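Local coordinates for inclusion membrane protein A (PDB 6E7E) that probably acts as a SNARE-like protein in the homotypic fusion of chlamydial inclusions, here as its soluble domain, at residues D62-F67 / L145-S149; S36-A40 / V114-A118; D10-E14 / L93-V97. The protein carries 2 engineered substitutions. All blocks are in the same frame, centred on the assembly; numbering follows the deposited sequence.

All three contacts sit in one elongated all-helical domain. Along the chain their first segments come in the order 10-14, 36-40, 62-67, and the second segments follow in the same order, 93-97, 114-118, 145-149, so every pair interleaves with the others and distant parts of the chain fold into a single domain. Interactions 1 and 3 lie near the chain's centre, their own centres about 12 Å apart, and share a packed core in which Phe67 and Leu145 touch Leu93. Interaction 2 lies well out, about 25 Å from the chain's centre and 33 to 35 Å from the centres of the other two. Helix 4-38 takes part in interactions 2 and 3, on opposite sides of the chain's centre.

Interaction 1: D62-F67 / L145-S149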
ATOM      1  N   ASP A  62      -7.009   2.575  -2.071  1.00 20.44           N
ATOM      2  CA  ASP A  62      -7.933   3.087  -1.032  1.00 24.44           C
ATOM      3  C   ASP A  62      -7.207   3.104   0.311  1.00 22.81           C
ATOM      4  O   ASP A  62      -7.561   3.921   1.128  1.00 28.98           O
ATOM      5  CB  ASP A  62      -9.234   2.279  -0.980  1.00 28.38           C
ATOM      6  CG  ASP A  62     -10.043   2.398  -2.257  1.00 36.87           C
ATOM      7  OD1 ASP A  62     -10.123   3.524  -2.788  1.00 44.75           O
ATOM      8  OD2 ASP A  62     -10.561   1.357  -2.727  1.00 48.94           O
ATOM      9  N   ASN A  63      -6.160   2.301   0.496  1.00 21.26           N
ATOM     10  CA  ASN A  63      -5.446   2.168   1.793  1.00 20.12           C
ATOM     11  C   ASN A  63      -4.494   3.347   2.043  1.00 16.12           C
ATOM     12  O   ASN A  63      -3.976   3.450   3.178  1.00 16.39           O
ATOM     13  CB  ASN A  63      -4.696   0.835   1.862  1.00 22.65           C
ATOM     14  CG  ASN A  63      -5.629  -0.350   2.027  1.00 29.89           C
ATOM     15  OD1 ASN A  63      -5.476  -1.390   1.376  1.00 36.33           O
ATOM     16  ND2 ASN A  63      -6.652  -0.167   2.845  1.00 35.12           N
ATOM     17  N   TYR A  64      -4.312   4.265   1.093  1.00 14.85           N
ATOM     18  CA  TYR A  64      -3.517   5.491   1.387  1.00 14.34           C
ATOM     19  C   TYR A  64      -4.272   6.758   0.983  1.00 13.43           C
ATOM     20  O   TYR A  64      -3.695   7.848   0.958  1.00 13.63           O
ATOM     21  CB  TYR A  64      -2.109   5.467   0.780  1.00 13.85           C
ATOM     22  CG  TYR A  64      -2.062   5.337  -0.724  1.00 12.49           C
ATOM     23  CD1 TYR A  64      -2.120   6.446  -1.538  1.00 12.07           C
ATOM     24  CD2 TYR A  64      -1.951   4.107  -1.342  1.00 13.11           C
ATOM     25  CE1 TYR A  64      -2.100   6.350  -2.913  1.00 13.29           C
ATOM     26  CE2 TYR A  64      -1.913   3.985  -2.718  1.00 13.68           C
ATOM     27  CZ  TYR A  64      -2.030   5.109  -3.506  1.00 13.11           C
ATOM     28  OH  TYR A  64      -1.993   4.967  -4.861  1.00 16.22           O
ATOM     29  N   LYS A  65      -5.570   6.648   0.738  1.00 13.81           N
ATOM     30  CA  LYS A  65      -6.365   7.806   0.261  1.00 14.77           C
ATOM     31  C   LYS A  65      -6.235   9.005   1.202  1.00 13.81           C
ATOM     32  O   LYS A  65      -6.267  10.138   0.707  1.00 13.54           O
ATOM     33  CB  LYS A  65      -7.816   7.364   0.125  1.00 19.07           C
ATOM     34  CG  LYS A  65      -8.773   8.451  -0.324  1.00 23.52           C
ATOM     35  CD  LYS A  65     -10.221   8.012  -0.370  1.00 30.51           C
ATOM     36  CE  LYS A  65     -10.522   6.786   0.466  1.00 34.82           C
ATOM     37  NZ  LYS A  65     -11.935   6.749   0.910  1.00 39.30           N
ATOM     38  N   GLY A  66      -6.150   8.803   2.512  1.00 12.62           N
ATOM     39  CA  GLY A  66      -6.078   9.966   3.406  1.00 11.77           C
ATOM     40  C   GLY A  66      -4.827  10.778   3.169  1.00 11.90           C
ATOM     41  O   GLY A  66      -4.859  12.006   3.285  1.00 12.84           O
ATOM     42  N   PHE A  67      -3.716  10.126   2.857  1.00 13.10           N
ATOM     43  CA  PHE A  67      -2.443  10.832   2.581  1.00 12.99           C
ATOM     44  C   PHE A  67      -2.574  11.588   1.272  1.00 12.73           C
ATOM     45  O   PHE A  67      -2.060  12.703   1.166  1.00 13.23           O
ATOM     46  CB  PHE A  67      -1.278   9.864   2.609  1.00 13.03           C
ATOM     47  CG  PHE A  67      -0.978   9.322   3.970  1.00 15.10           C
ATOM     48  CD1 PHE A  67      -0.462  10.161   4.936  1.00 16.21           C
ATOM     49  CD2 PHE A  67      -1.309   8.025   4.311  1.00 15.50           C
ATOM     50  CE1 PHE A  67      -0.199   9.687   6.208  1.00 18.76           C
ATOM     51  CE2 PHE A  67      -1.047   7.550   5.584  1.00 19.16           C
ATOM     52  CZ  PHE A  67      -0.475   8.380   6.518  1.00 19.07           C
ATOM     53  N   LEU A 145      -0.682   0.918   7.414  1.00 14.61           N
ATOM     54  CA  LEU A 145      -0.882   2.073   6.515  1.00 13.88           C
ATOM     55  C   LEU A 145      -2.365   2.477   6.450  1.00 13.75           C
ATOM     56  O   LEU A 145      -2.687   3.665   6.542  1.00 14.18           O
ATOM     57  CB  LEU A 145      -0.347   1.683   5.140  1.00 12.80           C
ATOM     58  CG  LEU A 145      -0.574   2.731   4.053  1.00 13.29           C
ATOM     59  CD1 LEU A 145       0.228   3.993   4.326  1.00 16.51           C
ATOM     60  CD2 LEU A 145      -0.260   2.159   2.682  1.00 15.41           C
ATOM     61  N   SER A 146      -3.238   1.490   6.268  1.00 13.97           N
ATOM     62  CA  SER A 146      -4.701   1.698   6.103  1.00 13.57           C
ATOM     63  C   SER A 146      -5.270   2.406   7.332  1.00 13.43           C
ATOM     64  O   SER A 146      -6.104   3.301   7.175  1.00 13.80           O
ATOM     65  CB  SER A 146      -5.391   0.388   5.821  1.00 15.67           C
ATOM     66  OG  SER A 146      -6.805   0.496   5.804  1.00 21.26           O
ATOM     67  N   GLN A 147      -4.820   2.035   8.522  1.00 13.66           N
ATOM     68  CA  GLN A 147      -5.351   2.677   9.732  1.00 13.69           C
ATOM     69  C   GLN A 147      -4.936   4.149   9.761  1.00 13.50           C
ATOM     70  O   GLN A 147      -5.774   5.012  10.090  1.00 15.02           O
ATOM     71  CB  GLN A 147      -4.856   1.945  10.962  1.00 14.98           C
ATOM     72  CG  GLN A 147      -5.470   2.445  12.250  1.00 16.61           C
ATOM     73  CD  GLN A 147      -4.950   1.629  13.408  1.00 21.52           C
ATOM     74  OE1 GLN A 147      -3.749   1.589  13.659  1.00 27.82           O
ATOM     75  NE2 GLN A 147      -5.847   0.986  14.131  1.00 24.60           N
ATOM     76  N   LEU A 148      -3.678   4.472   9.476  1.00 13.89           N
ATOM     77  CA  LEU A 148      -3.230   5.895   9.437  1.00 13.76           C
ATOM     78  C   LEU A 148      -4.050   6.671   8.398  1.00 13.13           C
ATOM     79  O   LEU A 148      -4.476   7.809   8.661  1.00 13.56           O
ATOM     80  CB  LEU A 148      -1.747   5.996   9.066  1.00 16.04           C
ATOM     81  CG  LEU A 148      -0.753   5.454  10.085  1.00 18.14           C
ATOM     82  CD1 LEU A 148       0.669   5.520   9.559  1.00 20.73           C
ATOM     83  CD2 LEU A 148      -0.837   6.188  11.405  1.00 19.86           C
ATOM     84  N   SER A 149      -4.224   6.090   7.227  1.00 12.26           N
ATOM     85  CA  SER A 149      -4.919   6.718   6.089  1.00 11.67           C
ATOM     86  C   SER A 149      -6.384   6.970   6.434  1.00 12.09           C
ATOM     87  O   SER A 149      -6.884   8.069   6.147  1.00 12.36           O
ATOM     88  CB  SER A 149      -4.805   5.818   4.898  1.00 12.21           C
ATOM     89  OG  SER A 149      -5.544   6.312   3.811  1.00 13.66           O
TER
HETATM   90  O   HOH W   1      -7.668   4.643   3.567  1.00 26.48           O
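Ser149 and Gly66 meet where the start of helix 65-73 packs on the long helix 125-165, a helix-to-helix contact within the all-helical bundle. Gly66 N donates to Ser149 OG at 2.9 Å, a fairly straight bond of 161°. With OG anti to the backbone N (chi1 175°), the serine hydroxyl leaves its own helix and reaches the first turn of the other. Tyr64 is the N-cap residue, which places Gly66 N in that turn. Ser149 OG also lies 2.7 Å from a water whose hydrogen goes to the Asp62 carbonyl oxygen.

The Asn63 amide lies against Ser146, and Asn63 O receives a CA-H...O contact from Ser146 CA, 3.5 Å away. On the apolar side the Phe67 ring turns its edge to Leu148, whose CB lies near the ring plane, 3.7 Å from Phe67 CZ. Leu145 CD1 comes to 4.0 Å of Phe67 CE2, obliquely to the ring. Further out, Phe67 also touches Leu11 and Leu93, while the Tyr64 ring leads away to helix 4-38, resting on Leu18 and Asn22. The backbones also close up at Gly66, which has no side chain to hold them apart: its CA-H points at Ser149 O, 3.4 Å from Gly66 CA.

Interaction 2: S36-A40 / V114-A118; sequences SKEFA and VRRLA
Glu38 and Arg115 run at about a right angle to each other, and where they meet the guanidinium takes the carboxylate side-on, with one nitrogen for each oxygen. Arg115 NE gives the straighter bond, 2.9 Å to Glu38 OE1 at 174°, lying in the guanidinium plane and using the syn lone pair of that oxygen. Arg115 NH2 reaches Glu38 OE2 at 3.0 Å but is more bent, and it comes in above the carboxylate plane. The two flat groups are 34° apart, so the second bond is tilted from both planes while the first stays in that of the arginine. An arginine chain stretched out from CG to NE brings the group across to helix 4-38. Its remaining nitrogen, Arg115 NH1, makes a salt bridge to Glu112 on its own helix, which probably helps to fix how the guanidinium is turned.

This contact lies towards one end of the helical bundle, where the C-terminal part of helix 4-38 faces the short helix 110-119, and Leu46 of helix 44-57 touches both Phe39 and Val114. The Phe39 ring fills the apolar half of the interface. Val114 CG1 sits over one face, offset toward the rim and 4.1 Å from Phe39 CZ, the two side chains sliding past each other in opposite directions. Ala118 comes in at the ring edge, in plane, with its CB 3.6 Å from Phe39 CE2. Also near the ring plane is the aliphatic part of the bridging arginine, Arg115 CG being 4.2 Å from Phe39 CE1.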
ATOM      1  N   SER A  36      -2.274 -18.496  -9.476  1.00  9.97           N
ATOM      2  CA  SER A  36      -3.297 -19.226  -8.724  1.00 11.14           C
ATOM      3  C   SER A  36      -4.057 -20.174  -9.661  1.00 11.45           C
ATOM      4  O   SER A  36      -4.290 -21.326  -9.310  1.00 13.28           O
ATOM      5  CB  SER A  36      -4.197 -18.288  -7.974  1.00 11.84           C
ATOM      6  OG  SER A  36      -5.138 -19.022  -7.262  1.00 15.19           O
ATOM      7  N   LYS A  37      -4.425 -19.690 -10.831  1.00 11.14           N
ATOM      8  CA  LYS A  37      -5.212 -20.504 -11.776  1.00 11.77           C
ATOM      9  C   LYS A  37      -4.316 -21.532 -12.453  1.00 11.96           C
ATOM     10  O   LYS A  37      -4.740 -22.667 -12.635  1.00 13.02           O
ATOM     11  CB  LYS A  37      -5.856 -19.604 -12.817  1.00 12.63           C
ATOM     12  CG  LYS A  37      -6.824 -18.602 -12.234  1.00 14.33           C
ATOM     13  CD  LYS A  37      -7.861 -19.206 -11.326  1.00 18.20           C
ATOM     14  CE  LYS A  37      -8.885 -18.208 -10.846  1.00 19.02           C
ATOM     15  NZ  LYS A  37      -9.645 -18.714  -9.688  1.00 23.46           N
ATOM     16  N   GLU A  38      -3.105 -21.156 -12.803  1.00 12.24           N
ATOM     17  CA  GLU A  38      -2.160 -22.070 -13.474  1.00 12.87           C
ATOM     18  C   GLU A  38      -1.911 -23.299 -12.601  1.00 12.78           C
ATOM     19  O   GLU A  38      -1.737 -24.375 -13.149  1.00 14.91           O
ATOM     20  CB  GLU A  38      -0.838 -21.355 -13.717  1.00 14.70           C
ATOM     21  CG  GLU A  38      -0.844 -20.343 -14.832  1.00 16.66           C
ATOM     22  CD  GLU A  38       0.404 -19.484 -14.798  1.00 17.94           C
ATOM     23  OE1 GLU A  38       1.467 -20.036 -14.365  1.00 18.80           O
ATOM     24  OE2 GLU A  38       0.322 -18.294 -15.221  1.00 22.22           O
ATOM     25  N   PHE A  39      -1.840 -23.112 -11.291  1.00 10.74           N
ATOM     26  CA  PHE A  39      -1.420 -24.153 -10.333  1.00 11.96           C
ATOM     27  C   PHE A  39      -2.581 -24.765  -9.565  1.00 11.92           C
ATOM     28  O   PHE A  39      -2.364 -25.632  -8.726  1.00 13.26           O
ATOM     29  CB  PHE A  39      -0.310 -23.640  -9.426  1.00 12.33           C
ATOM     30  CG  PHE A  39       1.018 -23.615 -10.128  1.00 13.32           C
ATOM     31  CD1 PHE A  39       1.417 -22.532 -10.897  1.00 13.87           C
ATOM     32  CD2 PHE A  39       1.853 -24.716 -10.057  1.00 15.10           C
ATOM     33  CE1 PHE A  39       2.605 -22.561 -11.604  1.00 15.90           C
ATOM     34  CE2 PHE A  39       3.046 -24.728 -10.753  1.00 17.73           C
ATOM     35  CZ  PHE A  39       3.419 -23.658 -11.526  1.00 16.82           C
ATOM     36  N   ALA A  40      -3.803 -24.400  -9.892  1.00 11.70           N
ATOM     37  CA  ALA A  40      -4.973 -24.863  -9.122  1.00 12.94           C
ATOM     38  C   ALA A  40      -4.998 -26.391  -9.082  1.00 14.50           C
ATOM     39  O   ALA A  40      -5.376 -26.927  -8.043  1.00 17.69           O
ATOM     40  CB  ALA A  40      -6.232 -24.309  -9.710  1.00 14.79           C
ATOM     41  N   VAL A 114       8.760 -19.788  -9.269  1.00 11.11           N
ATOM     42  CA  VAL A 114       7.889 -20.964  -9.086  1.00 11.65           C
ATOM     43  C   VAL A 114       7.642 -21.626 -10.431  1.00 11.31           C
ATOM     44  O   VAL A 114       7.704 -22.856 -10.522  1.00 12.53           O
ATOM     45  CB  VAL A 114       6.565 -20.536  -8.452  1.00 13.82           C
ATOM     46  CG1 VAL A 114       5.480 -21.563  -8.646  1.00 14.78           C
ATOM     47  CG2 VAL A 114       6.760 -20.214  -6.990  1.00 14.65           C
ATOM     48  N   ARG A 115       7.330 -20.838 -11.451  1.00 11.81           N
ATOM     49  CA  ARG A 115       7.076 -21.442 -12.789  1.00 13.37           C
ATOM     50  C   ARG A 115       8.327 -22.185 -13.288  1.00 14.34           C
ATOM     51  O   ARG A 115       8.185 -23.300 -13.807  1.00 14.93           O
ATOM     52  CB  ARG A 115       6.604 -20.403 -13.801  1.00 30.00           C
ATOM     53  CG  ARG A 115       5.237 -19.820 -13.464  1.00 30.00           C
ATOM     54  CD  ARG A 115       4.962 -18.785 -14.526  1.00 30.00           C
ATOM     55  NE  ARG A 115       3.682 -18.158 -14.309  1.00 30.00           N
ATOM     56  CZ  ARG A 115       3.477 -16.874 -14.118  1.00 30.00           C
ATOM     57  NH1 ARG A 115       4.485 -16.020 -14.100  1.00 30.00           N
ATOM     58  NH2 ARG A 115       2.251 -16.454 -13.864  1.00 30.00           N
ATOM     59  N   ARG A 116       9.484 -21.609 -13.072  1.00 13.35           N
ATOM     60  CA  ARG A 116      10.770 -22.194 -13.495  1.00 14.78           C
ATOM     61  C   ARG A 116      10.984 -23.513 -12.759  1.00 14.30           C
ATOM     62  O   ARG A 116      11.320 -24.523 -13.403  1.00 16.18           O
ATOM     63  CB  ARG A 116      11.926 -21.222 -13.236  1.00 15.80           C
ATOM     64  CG  ARG A 116      13.255 -21.639 -13.851  1.00 18.59           C
ATOM     65  CD  ARG A 116      14.443 -20.823 -13.392  1.00 19.99           C
ATOM     66  NE  ARG A 116      14.769 -21.142 -12.024  1.00 20.92           N
ATOM     67  CZ  ARG A 116      15.366 -22.257 -11.626  1.00 23.45           C
ATOM     68  NH1 ARG A 116      15.827 -23.130 -12.511  1.00 26.20           N
ATOM     69  NH2 ARG A 116      15.565 -22.464 -10.337  1.00 23.19           N
ATOM     70  N   LEU A 117      10.811 -23.517 -11.446  1.00 13.34           N
ATOM     71  CA  LEU A 117      10.971 -24.743 -10.652  1.00 13.12           C
ATOM     72  C   LEU A 117       9.990 -25.821 -11.121  1.00 13.22           C
ATOM     73  O   LEU A 117      10.389 -26.976 -11.303  1.00 14.08           O
ATOM     74  CB  LEU A 117      10.753 -24.425  -9.189  1.00 13.11           C
ATOM     75  CG  LEU A 117      11.813 -23.543  -8.547  1.00 14.35           C
ATOM     76  CD1 LEU A 117      11.343 -23.083  -7.183  1.00 15.31           C
ATOM     77  CD2 LEU A 117      13.154 -24.254  -8.440  1.00 17.25           C
ATOM     78  N   ALA A 118       8.727 -25.472 -11.297  1.00 13.08           N
ATOM     79  CA  ALA A 118       7.697 -26.454 -11.676  1.00 13.41           C
ATOM     80  C   ALA A 118       8.032 -27.039 -13.045  1.00 15.00           C
ATOM     81  O   ALA A 118       7.909 -28.265 -13.243  1.00 14.69           O
ATOM     82  CB  ALA A 118       6.340 -25.816 -11.687  1.00 14.50           C
TER

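Interaction 3: D10-E14 / L93-V97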
ATOM      1  N   ASP A  10       7.641  16.634   2.047  1.00 10.41           N
ATOM      2  CA  ASP A  10       7.861  15.230   2.488  1.00 10.97           C
ATOM      3  C   ASP A  10       6.683  14.369   2.067  1.00 10.05           C
ATOM      4  O   ASP A  10       6.866  13.271   1.569  1.00 11.16           O
ATOM      5  CB  ASP A  10       7.997  15.167   4.007  1.00 11.80           C
ATOM      6  CG  ASP A  10       9.271  15.711   4.581  1.00 15.25           C
ATOM      7  OD1 ASP A  10      10.225  15.831   3.824  1.00 17.80           O
ATOM      8  OD2 ASP A  10       9.253  16.033   5.793  1.00 17.96           O
ATOM      9  N   LEU A  11       5.486  14.880   2.289  1.00  9.83           N
ATOM     10  CA  LEU A  11       4.293  14.108   1.923  1.00  9.70           C
ATOM     11  C   LEU A  11       4.216  13.942   0.409  1.00  9.33           C
ATOM     12  O   LEU A  11       3.797  12.880  -0.058  1.00  9.84           O
ATOM     13  CB  LEU A  11       3.056  14.777   2.487  1.00 10.25           C
ATOM     14  CG  LEU A  11       1.773  13.990   2.298  1.00 11.21           C
ATOM     15  CD1 LEU A  11       1.823  12.612   2.973  1.00 12.95           C
ATOM     16  CD2 LEU A  11       0.603  14.788   2.808  1.00 14.48           C
ATOM     17  N   GLN A  12       4.564  14.961  -0.350  1.00  9.36           N
ATOM     18  CA  GLN A  12       4.548  14.862  -1.817  1.00  9.92           C
ATOM     19  C   GLN A  12       5.421  13.686  -2.258  1.00  9.95           C
ATOM     20  O   GLN A  12       5.023  12.882  -3.106  1.00 10.36           O
ATOM     21  CB  GLN A  12       5.041  16.159  -2.393  1.00 11.77           C
ATOM     22  CG  GLN A  12       5.137  16.212  -3.896  1.00 16.62           C
ATOM     23  CD  GLN A  12       5.772  17.510  -4.337  1.00 20.40           C
ATOM     24  OE1 GLN A  12       6.730  18.015  -3.753  1.00 30.72           O
ATOM     25  NE2 GLN A  12       5.210  18.080  -5.382  1.00 25.54           N
ATOM     26  N   ARG A  13       6.601  13.597  -1.667  1.00  9.98           N
ATOM     27  CA  ARG A  13       7.535  12.504  -2.003  1.00 11.11           C
ATOM     28  C   ARG A  13       6.930  11.158  -1.622  1.00  9.95           C
ATOM     29  O   ARG A  13       6.977  10.204  -2.416  1.00 10.57           O
ATOM     30  CB  ARG A  13       8.837  12.748  -1.239  1.00 14.61           C
ATOM     31  CG  ARG A  13       9.921  11.689  -1.355  1.00 17.15           C
ATOM     32  CD  ARG A  13      11.043  11.924  -0.312  1.00 19.71           C
ATOM     33  NE  ARG A  13      11.556  13.295  -0.364  1.00 20.06           N
ATOM     34  CZ  ARG A  13      11.514  14.234   0.592  1.00 17.93           C
ATOM     35  NH1 ARG A  13      11.069  13.975   1.812  1.00 18.18           N
ATOM     36  NH2 ARG A  13      11.955  15.456   0.314  1.00 21.43           N
ATOM     37  N   GLU A  14       6.387  11.039  -0.422  1.00  9.29           N
ATOM     38  CA  GLU A  14       5.864   9.733   0.006  1.00  9.50           C
ATOM     39  C   GLU A  14       4.614   9.358  -0.781  1.00  8.56           C
ATOM     40  O   GLU A  14       4.451   8.177  -1.073  1.00  9.31           O
ATOM     41  CB  GLU A  14       5.600   9.747   1.504  1.00 10.41           C
ATOM     42  CG  GLU A  14       6.841   9.971   2.351  1.00 12.24           C
ATOM     43  CD  GLU A  14       8.038   9.110   1.978  1.00 12.95           C
ATOM     44  OE1 GLU A  14       7.880   7.897   1.911  1.00 16.34           O
ATOM     45  OE2 GLU A  14       9.130   9.654   1.740  1.00 18.33           O
ATOM     46  N   LEU A  93       4.857   7.364   8.088  1.00 11.45           N
ATOM     47  CA  LEU A  93       4.546   6.985   6.698  1.00 10.62           C
ATOM     48  C   LEU A  93       5.827   6.639   5.958  1.00  9.91           C
ATOM     49  O   LEU A  93       5.837   5.689   5.161  1.00 10.49           O
ATOM     50  CB  LEU A  93       3.813   8.132   6.014  1.00 10.81           C
ATOM     51  CG  LEU A  93       3.511   7.902   4.542  1.00 11.84           C
ATOM     52  CD1 LEU A  93       2.589   6.711   4.340  1.00 14.83           C
ATOM     53  CD2 LEU A  93       2.917   9.147   3.942  1.00 12.92           C
ATOM     54  N   LYS A  94       6.881   7.384   6.187  1.00 10.19           N
ATOM     55  CA  LYS A  94       8.150   7.138   5.471  1.00  9.73           C
ATOM     56  C   LYS A  94       8.604   5.693   5.726  1.00  9.43           C
ATOM     57  O   LYS A  94       9.153   5.043   4.823  1.00  9.54           O
ATOM     58  CB  LYS A  94       9.204   8.105   5.978  1.00 11.71           C
ATOM     59  CG  LYS A  94       9.060   9.523   5.498  1.00 16.43           C
ATOM     60  CD  LYS A  94      10.223  10.376   5.912  1.00 21.40           C
ATOM     61  CE  LYS A  94      10.021  11.834   5.592  1.00 25.47           C
ATOM     62  NZ  LYS A  94      10.696  12.657   6.613  1.00 32.09           N
ATOM     63  N   GLY A  95       8.447   5.198   6.940  1.00  9.85           N
ATOM     64  CA  GLY A  95       8.797   3.801   7.312  1.00 10.75           C
ATOM     65  C   GLY A  95       7.913   2.802   6.561  1.00  9.33           C
ATOM     66  O   GLY A  95       8.393   1.771   6.072  1.00 10.20           O
ATOM     67  N   SER A  96       6.613   3.065   6.498  1.00  9.81           N
ATOM     68  CA  SER A  96       5.673   2.189   5.770  1.00 10.54           C
ATOM     69  C   SER A  96       6.070   2.104   4.303  1.00  9.42           C
ATOM     70  O   SER A  96       6.065   1.004   3.735  1.00 10.21           O
ATOM     71  CB  SER A  96       4.273   2.702   5.893  1.00 12.07           C
ATOM     72  OG  SER A  96       3.699   2.470   7.159  1.00 15.79           O
ATOM     73  N   VAL A  97       6.328   3.235   3.691  1.00  9.38           N
ATOM     74  CA  VAL A  97       6.699   3.269   2.262  1.00  9.61           C
ATOM     75  C   VAL A  97       7.957   2.431   2.042  1.00  9.19           C
ATOM     76  O   VAL A  97       8.008   1.615   1.105  1.00  9.45           O
ATOM     77  CB  VAL A  97       6.867   4.718   1.799  1.00 11.05           C
ATOM     78  CG1 VAL A  97       7.573   4.785   0.462  1.00 12.05           C
ATOM     79  CG2 VAL A  97       5.528   5.424   1.728  1.00 13.71           C
TER
HETATM   80  O   HOH W   2      12.123  14.197   5.146  1.00 23.66           O
HETATM   81  O   HOH W   3      10.026   6.309   2.530  1.00 14.78           O
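Glu14 reaches over to segment 93-97 of helix 87-107 and meets it with every atom of its side chain. Its CB packs on Leu93, 3.7 Å from Leu93 CD2, a methyl that also takes Leu11 CD1 on the same helix as the glutamate. The chain then bends at chi2 (-48°), bringing the carboxylate against Lys94 and Val97. Glu14 CG and CD lie beside the stem of Lys94, which crosses at about a right angle, with Glu14 CD 3.7 Å from Lys94 CG. At the tip, Glu14 OE2 stays by the stem, 3.8 Å from Lys94 CG, and Glu14 OE1 lies against apolar Val97, 3.3 Å from Val97 CB. The polar partner of OE1 here is a water that gives its other hydrogen to Lys94 O.

The Lys94 ammonium extends past to Asp10. The direct ion pair is long, 3.8 Å from Lys94 NZ to Asp10 OD2, but a second water joins Lys94 NZ to Asp10 OD1. Arg13, on Asp10's own helix, holds Asp10 OD1 through NH1 at 2.9 Å, completing a salt-bridge network. The segments run 18° apart with axes 10.6 Å from each other, consistent with near-parallel packing in a helical bundle.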